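Local coordinates for protein arsenate Reductase (Corynebacterium glutamicum, PDB 3T38) that probably reduces arsenate to arsenite in a thioredoxin-dependent reaction, using a low-molecular-weight tyrosine phosphatase fold, at residues 34-37 with 38-42; 58-61 with 62-66; 23-26 with 27-31; 146-149 with 150-154; 89-92 with 93-97. All coordinates share one frame; numbering follows the deposited sequence.

In the fold
Along the chain the contacts come in the order 3, 1, 2, 5, 4. The first three belong to the N-terminal helices: interaction 3 is the turn joining helix 10-24 to helix 31-49, interaction 1 lies on the second of these, and interaction 2 on helix 55-73, its centre about 9 Å from that of interaction 1. Interactions 1 and 2 touch the bound dithiane. Interactions 5 and 4 belong to the phosphatase-like part with its four-stranded parallel sheet, their centres about 17 Å apart. Interaction 4 joins the two parts, since D149 bonds to Y37 and R66, whereas interaction 5 stands about 23 Å, centre to centre, from interaction 1. Interactions 1, 3 and 4 also meet the second subunit.

Interaction 1: 34-37 with 38-42. With D1D ((4S,5S)-1,2-dithiane-4,5-diol), chain C.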
loop_
_atom_site.group_PDB
_atom_site.type_symbol
_atom_site.label_atom_id
_atom_site.label_comp_id
_atom_site.label_asym_id
_atom_site.label_seq_id
_atom_site.Cartn_x
_atom_site.Cartn_y
_atom_site.Cartn_z
ATOM N N ILE A 34 -11.222 -7.450 -8.082
ATOM C CA ILE A 34 -11.900 -6.180 -8.212
ATOM C C ILE A 34 -12.340 -5.593 -6.878
ATOM O O ILE A 34 -12.052 -4.379 -6.613
ATOM C CB ILE A 34 -13.181 -6.210 -9.099
ATOM C CG1 ILE A 34 -12.900 -6.781 -10.496
ATOM C CG2 ILE A 34 -13.792 -4.781 -9.188
ATOM C CD1 ILE A 34 -11.752 -6.055 -11.191
ATOM N N ASN A 35 -13.043 -6.395 -6.063
ATOM C CA ASN A 35 -13.355 -5.947 -4.711
ATOM C C ASN A 35 -12.121 -5.562 -3.849
ATOM O O ASN A 35 -12.147 -4.527 -3.193
ATOM C CB ASN A 35 -14.354 -6.895 -4.033
ATOM C CG ASN A 35 -15.702 -6.913 -4.789
ATOM O OD1 ASN A 35 -15.844 -6.214 -5.822
ATOM N ND2 ASN A 35 -16.677 -7.725 -4.327
ATOM N N ARG A 36 -11.029 -6.337 -3.871
ATOM C CA ARG A 36 -9.833 -5.919 -3.111
ATOM C C ARG A 36 -9.267 -4.649 -3.628
ATOM O O ARG A 36 -8.720 -3.835 -2.870
ATOM C CB ARG A 36 -8.695 -6.968 -3.178
ATOM C CG ARG A 36 -9.058 -8.266 -2.457
ATOM C CD ARG A 36 -9.061 -8.010 -0.922
ATOM N NE ARG A 36 -10.339 -7.552 -0.446
ATOM C CZ ARG A 36 -10.524 -6.781 0.633
ATOM N NH1 ARG A 36 -9.495 -6.322 1.335
ATOM N NH2 ARG A 36 -11.752 -6.439 0.989
ATOM N N TYR A 37 -9.358 -4.459 -4.934
ATOM C CA TYR A 37 -8.819 -3.269 -5.551
ATOM C C TYR A 37 -9.369 -2.024 -4.949
ATOM O O TYR A 37 -8.627 -1.094 -4.559
ATOM C CB TYR A 37 -8.985 -3.257 -7.063
ATOM C CG TYR A 37 -7.675 -3.578 -7.700
ATOM C CD1 TYR A 37 -6.809 -2.557 -8.127
ATOM C CD2 TYR A 37 -7.281 -4.890 -7.890
ATOM C CE1 TYR A 37 -5.551 -2.870 -8.718
ATOM C CE2 TYR A 37 -6.031 -5.201 -8.493
ATOM C CZ TYR A 37 -5.196 -4.201 -8.893
ATOM O OH TYR A 37 -3.967 -4.549 -9.454
ATOM N N ILE A 38 -10.669 -1.990 -4.814
ATOM C CA ILE A 38 -11.240 -0.785 -4.248
ATOM C C ILE A 38 -11.016 -0.584 -2.735
ATOM O O ILE A 38 -10.713 0.531 -2.305
ATOM C CB ILE A 38 -12.662 -0.649 -4.674
ATOM C CG1 ILE A 38 -13.333 0.459 -3.912
ATOM C CG2 ILE A 38 -13.377 -1.963 -4.502
ATOM C CD1 ILE A 38 -14.603 0.007 -3.336
ATOM N N PHE A 39 -11.199 -1.625 -1.932
ATOM C CA PHE A 39 -11.048 -1.446 -0.494
ATOM C C PHE A 39 -9.573 -1.271 -0.099
ATOM O O PHE A 39 -9.283 -0.476 0.812
ATOM C CB PHE A 39 -11.656 -2.572 0.311
ATOM C CG PHE A 39 -13.180 -2.536 0.351
ATOM C CD1 PHE A 39 -13.929 -3.249 -0.599
ATOM C CD2 PHE A 39 -13.848 -1.832 1.346
ATOM C CE1 PHE A 39 -15.317 -3.240 -0.595
ATOM C CE2 PHE A 39 -15.268 -1.823 1.375
ATOM C CZ PHE A 39 -16.005 -2.518 0.394
ATOM N N GLU A 40 -8.664 -1.995 -0.773
ATOM C CA GLU A 40 -7.254 -1.866 -0.496
ATOM C C GLU A 40 -6.766 -0.509 -0.937
ATOM O O GLU A 40 -5.943 0.127 -0.260
ATOM C CB GLU A 40 -6.427 -3.003 -1.112
ATOM C CG GLU A 40 -6.789 -4.369 -0.525
ATOM C CD GLU A 40 -6.531 -4.484 1.012
ATOM O OE1 GLU A 40 -5.909 -3.592 1.624
ATOM O OE2 GLU A 40 -6.946 -5.496 1.615
ATOM N N SER A 41 -7.258 -0.034 -2.084
ATOM C CA SER A 41 -6.882 1.309 -2.491
ATOM C C SER A 41 -7.298 2.418 -1.520
ATOM O O SER A 41 -6.515 3.351 -1.258
ATOM C CB SER A 41 -7.435 1.620 -3.870
ATOM O OG SER A 41 -6.644 0.955 -4.810
ATOM N N TYR A 42 -8.539 2.318 -1.038
ATOM C CA TYR A 42 -9.086 3.186 -0.004
ATOM C C TYR A 42 -8.213 3.228 1.250
ATOM O O TYR A 42 -7.879 4.283 1.749
ATOM C CB TYR A 42 -10.435 2.668 0.384
ATOM C CG TYR A 42 -11.102 3.518 1.466
ATOM C CD1 TYR A 42 -11.176 3.062 2.782
ATOM C CD2 TYR A 42 -11.676 4.735 1.144
ATOM C CE1 TYR A 42 -11.790 3.815 3.757
ATOM C CE2 TYR A 42 -12.280 5.513 2.099
ATOM C CZ TYR A 42 -12.332 5.053 3.413
ATOM O OH TYR A 42 -12.932 5.828 4.366
HETATM S S1 D1D C . -3.486 -5.795 -2.414
HETATM C C1 D1D C . -4.259 -7.410 -2.755
HETATM C C2 D1D C . -4.464 -7.523 -4.221
HETATM O O2 D1D C . -5.249 -8.625 -4.441
HETATM C C3 D1D C . -5.421 -6.437 -4.651
HETATM O O3 D1D C . -6.125 -7.043 -5.629
HETATM C C4 D1D C . -4.842 -5.184 -5.250
HETATM S S4 D1D C . -4.181 -4.174 -3.884
#
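R36 and E40 illustrate an i to i+4 salt bridge along helix 31-49, on a face that meets a ligand and the second subunit. R36 NH1 lies 2.7 Å from E40 OE2. The oxygen lies at the guanidinium edge, but the N-H is bent away from it (124°) and the hydrogen bond is weak. R36 gets there by bending at chi2 and chi3. D148 of the second subunit engages both residues, through a salt bridge to R36 NH2 and its backbone N-H to E40 OE1.

Y37 O takes two donors from one residue, S41 N at 3.0 Å and S41 OG at 2.9 Å, so the serine hydroxyl folds back on its own helix.

Among flat groups, the R36 guanidinium and the F39 ring lie in nearly parallel planes, with R36 NH2 3.9 Å from F39 CB. Y37, whose hydroxyl bonds to D149, offers one ring face to the dithiane: C4 of the ligand stands 3.4 Å above the plane, and its O3 lies 3.3 Å from Y37 CD2.

Interaction 2: 58-61 with 62-66. With D1D ((4S,5S)-1,2-dithiane-4,5-diol), chain C.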
loop_
_atom_site.group_PDB
_atom_site.type_symbol
_atom_site.label_atom_id
_atom_site.label_comp_id
_atom_site.label_asym_id
_atom_site.label_seq_id
_atom_site.Cartn_x
_atom_site.Cartn_y
_atom_site.Cartn_z
ATOM N N LEU A 58 -11.259 9.621 -4.458
ATOM C CA LEU A 58 -9.873 9.419 -4.836
ATOM C C LEU A 58 -9.562 7.912 -4.895
ATOM O O LEU A 58 -8.727 7.463 -5.711
ATOM C CB LEU A 58 -8.928 10.024 -3.780
ATOM C CG LEU A 58 -8.642 11.533 -3.589
ATOM C CD1 LEU A 58 -7.323 11.622 -2.734
ATOM C CD2 LEU A 58 -8.491 12.309 -4.921
ATOM N N ALA A 59 -10.160 7.142 -3.978
ATOM C CA ALA A 59 -9.928 5.668 -4.002
ATOM C C ALA A 59 -10.448 5.022 -5.286
ATOM O O ALA A 59 -9.768 4.161 -5.856
ATOM C CB ALA A 59 -10.534 4.975 -2.807
ATOM N N GLU A 60 -11.655 5.421 -5.698
ATOM C CA GLU A 60 -12.287 4.958 -6.935
ATOM C C GLU A 60 -11.445 5.328 -8.158
ATOM O O GLU A 60 -11.252 4.498 -9.033
ATOM C CB GLU A 60 -13.682 5.559 -7.127
ATOM C CG GLU A 60 -14.314 5.046 -8.417
ATOM C CD GLU A 60 -15.714 5.534 -8.653
ATOM O OE1 GLU A 60 -16.160 6.442 -7.935
ATOM O OE2 GLU A 60 -16.389 4.993 -9.557
ATOM N N GLY A 61 -10.931 6.554 -8.181
ATOM C CA GLY A 61 -10.045 6.989 -9.269
ATOM C C GLY A 61 -8.743 6.191 -9.333
ATOM O O GLY A 61 -8.371 5.668 -10.387
ATOM N N PHE A 62 -8.058 6.121 -8.204
ATOM C CA PHE A 62 -6.877 5.262 -8.021
ATOM C C PHE A 62 -7.101 3.761 -8.357
ATOM O O PHE A 62 -6.352 3.165 -9.114
ATOM C CB PHE A 62 -6.441 5.390 -6.571
ATOM C CG PHE A 62 -5.116 4.829 -6.280
ATOM C CD1 PHE A 62 -4.122 4.784 -7.249
ATOM C CD2 PHE A 62 -4.838 4.365 -4.995
ATOM C CE1 PHE A 62 -2.854 4.280 -6.912
ATOM C CE2 PHE A 62 -3.601 3.843 -4.665
ATOM C CZ PHE A 62 -2.604 3.812 -5.628
ATOM N N ALA A 63 -8.139 3.158 -7.828
ATOM C CA ALA A 63 -8.471 1.794 -8.233
ATOM C C ALA A 63 -8.692 1.655 -9.705
ATOM O O ALA A 63 -8.142 0.730 -10.280
ATOM C CB ALA A 63 -9.704 1.227 -7.441
ATOM N N LYS A 64 -9.514 2.511 -10.308
ATOM C CA LYS A 64 -9.809 2.451 -11.747
ATOM C C LYS A 64 -8.524 2.616 -12.592
ATOM O O LYS A 64 -8.311 1.900 -13.599
ATOM C CB LYS A 64 -10.840 3.525 -12.142
ATOM C CG LYS A 64 -12.281 3.204 -11.659
ATOM C CD LYS A 64 -13.341 4.097 -12.249
ATOM C CE LYS A 64 -14.743 3.586 -11.839
ATOM N NZ LYS A 64 -15.890 4.488 -12.246
ATOM N N ASP A 65 -7.622 3.511 -12.161
ATOM C CA ASP A 65 -6.395 3.645 -12.892
ATOM C C ASP A 65 -5.557 2.404 -12.728
ATOM O O ASP A 65 -4.945 1.923 -13.697
ATOM C CB ASP A 65 -5.566 4.903 -12.558
ATOM C CG ASP A 65 -4.392 5.100 -13.623
ATOM O OD1 ASP A 65 -4.526 4.597 -14.827
ATOM O OD2 ASP A 65 -3.349 5.696 -13.286
ATOM N N ARG A 66 -5.543 1.855 -11.516
ATOM C CA ARG A 66 -4.778 0.622 -11.231
ATOM C C ARG A 66 -5.279 -0.611 -12.012
ATOM O O ARG A 66 -4.495 -1.350 -12.616
ATOM C CB ARG A 66 -4.753 0.340 -9.734
ATOM C CG ARG A 66 -3.774 1.221 -8.978
ATOM C CD ARG A 66 -3.916 0.971 -7.499
ATOM N NE ARG A 66 -3.253 -0.298 -7.193
ATOM C CZ ARG A 66 -3.372 -0.957 -6.049
ATOM N NH1 ARG A 66 -4.215 -0.536 -5.104
ATOM N NH2 ARG A 66 -2.660 -2.066 -5.868
HETATM S S1 D1D C . -3.486 -5.795 -2.414
HETATM C C1 D1D C . -4.259 -7.410 -2.755
HETATM C C2 D1D C . -4.464 -7.523 -4.221
HETATM O O2 D1D C . -5.249 -8.625 -4.441
HETATM C C3 D1D C . -5.421 -6.437 -4.651
HETATM O O3 D1D C . -6.125 -7.043 -5.629
HETATM C C4 D1D C . -4.842 -5.184 -5.250
HETATM S S4 D1D C . -4.181 -4.174 -3.884
#
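E60 and K64 lie side by side on helix 55-73, pointing the same way, and close a salt bridge of 2.8 Å between E60 OE2 and K64 NZ. The lysine meets the anti side of the oxygen, 35° out of the carboxylate plane. Both chains are stretched beyond CG. They start differently, E60 with CG opposite the backbone N (chi1 -180°) and K64 with CG opposite the carbonyl carbon (chi1 -73°), which brings the two ends together. The lysine's aliphatic part is part of the contact: K64 CE comes within 3.7 Å of E60 CG.

Beneath this pair runs a regular ladder of helical bonds, F62 N to L58 O, A63 N to A59 O at 2.7 Å, K64 N to E60 O and D65 N to G61 O.

One turn further, R66 CD rests 3.5 Å above the F62 ring, offset toward its rim. The arginine bends at chi3, and R66 NH2 reaches S4 of the bound dithiane at 3.3 Å. R66 NE forms a salt bridge with D149, and R66 NH1 a hydrogen bond with S41, so several partners fix its guanidinium at the ligand pocket.

The faces of the helix are shared out: E60 and K64 touch I17 and L21 of helix 10-24, F62 packs on S41 and L45 of helix 31-49, and L58 and F62 reach F142 in a loop of the phosphatase-like part.

Interaction 3: 23-26 with 27-31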
loop_
_atom_site.group_PDB
_atom_site.type_symbol
_atom_site.label_atom_id
_atom_site.label_comp_id
_atom_site.label_asym_id
_atom_site.label_seq_id
_atom_site.Cartn_x
_atom_site.Cartn_y
_atom_site.Cartn_z
ATOM N N LEU A 23 -18.825 -5.430 -12.274
ATOM C CA LEU A 23 -19.616 -5.703 -13.493
ATOM C C LEU A 23 -18.903 -5.131 -14.716
ATOM O O LEU A 23 -19.003 -5.670 -15.780
ATOM C CB LEU A 23 -21.005 -5.137 -13.353
ATOM C CG LEU A 23 -21.902 -5.679 -12.247
ATOM C CD1 LEU A 23 -23.227 -4.902 -12.269
ATOM C CD2 LEU A 23 -22.179 -7.179 -12.495
ATOM N N THR A 24 -18.096 -4.084 -14.511
ATOM C CA THR A 24 -17.382 -3.433 -15.601
ATOM C C THR A 24 -16.205 -4.279 -16.069
ATOM O O THR A 24 -15.984 -4.423 -17.257
ATOM C CB THR A 24 -16.912 -2.061 -15.179
ATOM O OG1 THR A 24 -18.074 -1.276 -14.931
ATOM C CG2 THR A 24 -16.107 -1.411 -16.303
ATOM N N TYR A 25 -15.487 -4.849 -15.112
ATOM C CA TYR A 25 -14.380 -5.746 -15.362
ATOM C C TYR A 25 -14.719 -7.233 -15.369
ATOM O O TYR A 25 -13.874 -8.077 -15.030
ATOM C CB TYR A 25 -13.319 -5.479 -14.311
ATOM C CG TYR A 25 -12.518 -4.274 -14.707
ATOM C CD1 TYR A 25 -11.519 -4.396 -15.666
ATOM C CD2 TYR A 25 -12.803 -2.996 -14.165
ATOM C CE1 TYR A 25 -10.799 -3.304 -16.064
ATOM C CE2 TYR A 25 -12.111 -1.906 -14.566
ATOM C CZ TYR A 25 -11.094 -2.075 -15.517
ATOM O OH TYR A 25 -10.372 -1.030 -15.943
ATOM N N GLN A 26 -15.954 -7.545 -15.740
ATOM C CA GLN A 26 -16.445 -8.918 -15.798
ATOM C C GLN A 26 -15.896 -9.564 -17.067
ATOM O O GLN A 26 -15.996 -8.987 -18.152
ATOM C CB GLN A 26 -17.982 -8.908 -15.852
ATOM C CG GLN A 26 -18.680 -10.124 -15.235
ATOM C CD GLN A 26 -18.492 -11.389 -16.044
ATOM O OE1 GLN A 26 -18.232 -11.350 -17.258
ATOM N NE2 GLN A 26 -18.638 -12.534 -15.382
ATOM N N GLY A 27 -15.347 -10.770 -16.931
ATOM C CA GLY A 27 -14.682 -11.454 -18.040
ATOM C C GLY A 27 -13.186 -11.170 -18.011
ATOM O O GLY A 27 -12.405 -11.941 -18.558
ATOM N N VAL A 28 -12.780 -10.084 -17.355
ATOM C CA VAL A 28 -11.380 -9.656 -17.360
ATOM C C VAL A 28 -10.626 -10.030 -16.073
ATOM O O VAL A 28 -9.583 -10.702 -16.097
ATOM C CB VAL A 28 -11.293 -8.122 -17.615
ATOM C CG1 VAL A 28 -9.861 -7.610 -17.568
ATOM C CG2 VAL A 28 -11.967 -7.779 -18.961
ATOM N N PHE A 29 -11.153 -9.575 -14.944
ATOM C CA PHE A 29 -10.606 -9.943 -13.652
ATOM C C PHE A 29 -11.693 -10.537 -12.808
ATOM O O PHE A 29 -12.856 -10.146 -12.967
ATOM C CB PHE A 29 -10.020 -8.704 -12.939
ATOM C CG PHE A 29 -8.897 -8.068 -13.684
ATOM C CD1 PHE A 29 -7.814 -8.839 -14.124
ATOM C CD2 PHE A 29 -8.921 -6.717 -13.980
ATOM C CE1 PHE A 29 -6.784 -8.262 -14.824
ATOM C CE2 PHE A 29 -7.857 -6.113 -14.673
ATOM C CZ PHE A 29 -6.810 -6.881 -15.091
ATOM N N SER A 30 -11.293 -11.475 -11.936
ATOM C CA SER A 30 -12.112 -11.965 -10.812
ATOM C C SER A 30 -12.637 -10.806 -9.985
ATOM O O SER A 30 -11.866 -9.831 -9.645
ATOM C CB SER A 30 -11.306 -12.882 -9.874
ATOM O OG SER A 30 -10.393 -13.720 -10.590
ATOM N N ALA A 31 -13.943 -10.907 -9.707
ATOM C CA ALA A 31 -14.679 -10.091 -8.746
ATOM C C ALA A 31 -13.944 -9.957 -7.412
ATOM O O ALA A 31 -13.947 -8.894 -6.831
ATOM C CB ALA A 31 -16.017 -10.649 -8.519
#
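Y25 O is gripped by two backbone N-H groups. F29 N approaches at 3.1 Å and nearly straight (167°), tilted only slightly from the carbonyl plane; V28 N, at 3.3 Å, comes from well above that plane.

The side chains close over the same turn. Y25 and F29 lie side by side with ring planes 24° apart, but the rings are slid so far, 5.9 Å between centroids, that they barely overlap. Y25 CD1 meets F29 CD2 at 3.9 Å. V28 CG1 lies over the centre of the F29 ring and also at the edge of the Y25 ring, 4.1 Å from Y25 CD1.

Both rings press on I34 of helix 31-49 and L67 of helix 55-73. Further on, S30 N bonds to E32 of the second subunit.

G27 has a positive phi of 94°, where a side chain would collide with Q26 O. With Q26 extended before it, residues 25-28 form a type II beta turn, here linking helix 10-24 to helix 31-49.

Interaction 4: 146-149 with 150-154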
loop_
_atom_site.group_PDB
_atom_site.type_symbol
_atom_site.label_atom_id
_atom_site.label_comp_id
_atom_site.label_asym_id
_atom_site.label_seq_id
_atom_site.Cartn_x
_atom_site.Cartn_y
_atom_site.Cartn_z
ATOM N N LEU A 146 3.372 3.873 -4.552
ATOM C CA LEU A 146 3.784 2.922 -5.577
ATOM C C LEU A 146 3.101 1.563 -5.443
ATOM O O LEU A 146 3.049 0.991 -4.369
ATOM C CB LEU A 146 5.293 2.719 -5.487
ATOM C CG LEU A 146 5.907 1.934 -6.632
ATOM C CD1 LEU A 146 5.576 2.631 -8.043
ATOM C CD2 LEU A 146 7.426 1.879 -6.253
ATOM N N THR A 147 2.615 1.036 -6.535
ATOM C CA THR A 147 1.988 -0.300 -6.515
ATOM C C THR A 147 2.550 -1.068 -7.726
ATOM O O THR A 147 3.096 -0.493 -8.651
ATOM C CB THR A 147 0.466 -0.224 -6.622
ATOM O OG1 THR A 147 0.120 0.499 -7.810
ATOM C CG2 THR A 147 -0.212 0.451 -5.343
ATOM N N ASP A 148 2.473 -2.373 -7.670
ATOM C CA ASP A 148 3.130 -3.224 -8.644
ATOM C C ASP A 148 2.406 -3.162 -9.970
ATOM O O ASP A 148 3.052 -3.154 -10.997
ATOM C CB ASP A 148 3.101 -4.696 -8.149
ATOM C CG ASP A 148 3.976 -5.613 -8.985
ATOM O OD1 ASP A 148 5.220 -5.440 -8.927
ATOM O OD2 ASP A 148 3.416 -6.507 -9.640
ATOM N N ASP A 149 1.070 -3.108 -9.969
ATOM C CA ASP A 149 0.346 -3.136 -11.247
ATOM C C ASP A 149 0.870 -2.025 -12.189
ATOM O O ASP A 149 1.076 -2.269 -13.368
ATOM C CB ASP A 149 -1.161 -2.984 -11.063
ATOM C CG ASP A 149 -1.514 -2.049 -9.932
ATOM O OD1 ASP A 149 -0.806 -1.004 -9.675
ATOM O OD2 ASP A 149 -2.442 -2.420 -9.207
ATOM N N VAL A 150 1.105 -0.818 -11.668
ATOM C CA VAL A 150 1.535 0.289 -12.532
ATOM C C VAL A 150 2.972 0.197 -13.019
ATOM O O VAL A 150 3.281 0.768 -14.065
ATOM C CB VAL A 150 1.204 1.704 -11.962
ATOM C CG1 VAL A 150 -0.319 1.732 -11.611
ATOM C CG2 VAL A 150 2.059 2.033 -10.739
ATOM N N ILE A 151 3.816 -0.541 -12.292
ATOM C CA ILE A 151 5.126 -0.809 -12.756
ATOM C C ILE A 151 5.030 -1.772 -13.916
ATOM O O ILE A 151 5.615 -1.537 -14.966
ATOM C CB ILE A 151 6.046 -1.365 -11.652
ATOM C CG1 ILE A 151 6.222 -0.350 -10.485
ATOM C CG2 ILE A 151 7.435 -1.697 -12.250
ATOM C CD1 ILE A 151 6.769 -1.071 -9.139
ATOM N N ARG A 152 4.249 -2.831 -13.760
ATOM C CA ARG A 152 4.104 -3.869 -14.819
ATOM C C ARG A 152 3.552 -3.291 -16.121
ATOM O O ARG A 152 3.902 -3.730 -17.245
ATOM C CB ARG A 152 3.207 -4.978 -14.347
ATOM C CG ARG A 152 3.811 -5.880 -13.269
ATOM C CD ARG A 152 2.919 -7.088 -12.998
ATOM N NE ARG A 152 3.415 -7.989 -11.957
ATOM C CZ ARG A 152 3.904 -9.198 -12.204
ATOM N NH1 ARG A 152 4.001 -9.660 -13.459
ATOM N NH2 ARG A 152 4.337 -9.936 -11.205
ATOM N N ALA A 153 2.665 -2.308 -15.976
ATOM C CA ALA A 153 2.041 -1.752 -17.178
ATOM C C ALA A 153 3.072 -0.860 -17.895
ATOM O O ALA A 153 2.915 -0.625 -19.048
ATOM C CB ALA A 153 0.793 -0.934 -16.776
ATOM N N SER A 154 4.058 -0.291 -17.177
ATOM C CA SER A 154 4.818 0.823 -17.680
ATOM C C SER A 154 5.859 0.377 -18.756
ATOM O O SER A 154 6.455 -0.699 -18.635
ATOM C CB SER A 154 5.489 1.543 -16.504
ATOM O OG SER A 154 4.509 2.184 -15.699
#
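D148 and R152 form a salt bridge, R152 NE to D148 OD2 at 2.8 Å. The oxygen is used on its syn side and lies in the guanidinium plane, while the two flat groups stand 75° apart. An extended R152 chain and D148 CG turned opposite its own N (chi1 -170°) bring them together.

At the start of the turn D149 OD1 receives T147 OG1 at 2.6 Å and, weakly, V150 N at 2.8 Å, so one oxygen ties the preceding loop to the first turn of helix 148-153. This short helix leads into strand 156-159 of the parallel sheet of the low-molecular-weight phosphatase fold.

On the apolar side L146 and I151 cross at about a right angle, L146 CD1 to I151 CG1 at 3.9 Å.

In the outer shell, Y169 OH holds D148 OD1 and R36 of the second subunit forms a salt bridge with D148 OD2, while a salt bridge from R66 NE and a hydrogen bond from Y37 OH tie D149 OD2 to the N-terminal helices.

Interaction 5: 89-92 with 93-97; sequences VHNA and GRSQI
The side-chain amides of N91 and Q96 lie in nearly parallel planes, 10° apart, although the chains that carry them cross at about a right angle. Q96 NE2 is placed over the N91 amide, 3.6 Å from N91 CG, without bonding to it. Its bond goes instead to the backbone: Q96 NE2 donates to N91 O at 2.8 Å, fairly straight (159°) and within the plane of its own amide, but from above the carbonyl plane of N91. With CG opposite the carbonyl carbon, Q96 CG lies 3.2 Å from N91 O; the bend at chi2 then turns the amide back to it.

The N91 side chain is fixed by partners across the neighbouring loop and strand, with OD1 receiving K144 N and ND2 bonded to S114 OG. N91 ND2 also points at S95 OG, a contact made doubtful by the uncertain position of the serine oxygen.

G93 O accepts I97 N at 2.9 Å. The sequence from C88 to R94, CVHNAGR, matches the CX5R signature, and S95 follows it. This turn between strand 83-88 and helix 94-106 corresponds to the phosphate-binding loop of low-molecular-weight tyrosine phosphatases, as in related arsenate reductases.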
loop_
_atom_site.group_PDB
_atom_site.type_symbol
_atom_site.label_atom_id
_atom_site.label_comp_id
_atom_site.label_asym_id
_atom_site.label_seq_id
_atom_site.Cartn_x
_atom_site.Cartn_y
_atom_site.Cartn_z
ATOM N N VAL A 89 9.831 10.515 -3.617
ATOM C CA VAL A 89 9.538 10.045 -2.262
ATOM C C VAL A 89 8.060 10.261 -1.889
ATOM O O VAL A 89 7.369 9.309 -1.629
ATOM C CB VAL A 89 10.518 10.589 -1.189
ATOM C CG1 VAL A 89 10.073 10.135 0.219
ATOM C CG2 VAL A 89 11.978 10.138 -1.495
ATOM N N HIS A 90 7.559 11.488 -2.001
ATOM C CA HIS A 90 6.288 11.899 -1.425
ATOM C C HIS A 90 5.184 12.002 -2.429
ATOM O O HIS A 90 4.052 12.249 -2.028
ATOM C CB HIS A 90 6.448 13.264 -0.803
ATOM C CG HIS A 90 7.411 13.263 0.321
ATOM N ND1 HIS A 90 8.555 14.018 0.307
ATOM C CD2 HIS A 90 7.416 12.569 1.489
ATOM C CE1 HIS A 90 9.206 13.829 1.442
ATOM N NE2 HIS A 90 8.541 12.942 2.168
ATOM N N ASN A 91 5.517 11.837 -3.704
ATOM C CA ASN A 91 4.562 11.931 -4.785
ATOM C C ASN A 91 3.781 13.246 -4.611
ATOM O O ASN A 91 2.579 13.315 -4.890
ATOM C CB ASN A 91 3.623 10.678 -4.881
ATOM C CG ASN A 91 2.807 10.653 -6.184
ATOM O OD1 ASN A 91 1.652 10.196 -6.205
ATOM N ND2 ASN A 91 3.387 11.159 -7.272
ATOM N N ALA A 92 4.465 14.271 -4.099
ATOM C CA ALA A 92 3.894 15.564 -3.971
ATOM C C ALA A 92 4.578 16.654 -4.768
ATOM O O ALA A 92 3.994 17.739 -4.949
ATOM C CB ALA A 92 3.843 15.939 -2.564
ATOM N N GLY A 93 5.807 16.407 -5.231
ATOM C CA GLY A 93 6.602 17.420 -5.947
ATOM C C GLY A 93 7.109 16.841 -7.249
ATOM O O GLY A 93 6.334 16.643 -8.215
ATOM N N ARG A 94 8.397 16.473 -7.243
ATOM C CA ARG A 94 9.104 15.887 -8.413
ATOM C C ARG A 94 8.272 15.007 -9.375
ATOM O O ARG A 94 8.219 15.270 -10.586
ATOM C CB ARG A 94 10.296 15.043 -7.935
ATOM C CG ARG A 94 11.447 15.869 -7.358
ATOM C CD ARG A 94 12.486 14.984 -6.648
ATOM N NE ARG A 94 13.685 15.710 -6.241
ATOM C CZ ARG A 94 13.768 16.541 -5.194
ATOM N NH1 ARG A 94 12.705 16.794 -4.422
ATOM N NH2 ARG A 94 14.932 17.140 -4.914
ATOM N N SER A 95 7.674 13.932 -8.861
ATOM C CA SER A 95 6.939 13.013 -9.770
ATOM C C SER A 95 5.649 13.613 -10.321
ATOM O O SER A 95 5.194 13.245 -11.402
ATOM C CB SER A 95 6.677 11.630 -9.142
ATOM O OG SER A 95 6.005 11.702 -7.884
ATOM N N GLN A 96 5.056 14.510 -9.577
ATOM C CA GLN A 96 3.828 15.178 -10.009
ATOM C C GLN A 96 4.108 16.221 -11.078
ATOM O O GLN A 96 3.334 16.356 -12.028
ATOM C CB GLN A 96 3.113 15.831 -8.810
ATOM C CG GLN A 96 2.677 14.832 -7.719
ATOM C CD GLN A 96 1.350 14.133 -8.054
ATOM O OE1 GLN A 96 0.843 14.239 -9.173
ATOM N NE2 GLN A 96 0.765 13.429 -7.070
ATOM N N ILE A 97 5.195 16.954 -10.899
ATOM C CA ILE A 97 5.709 17.878 -11.877
ATOM C C ILE A 97 6.045 17.141 -13.148
ATOM O O ILE A 97 5.605 17.570 -14.235
ATOM C CB ILE A 97 7.009 18.582 -11.379
ATOM C CG1 ILE A 97 6.716 19.362 -10.102
ATOM C CG2 ILE A 97 7.610 19.475 -12.525
ATOM C CD1 ILE A 97 8.003 19.854 -9.380
#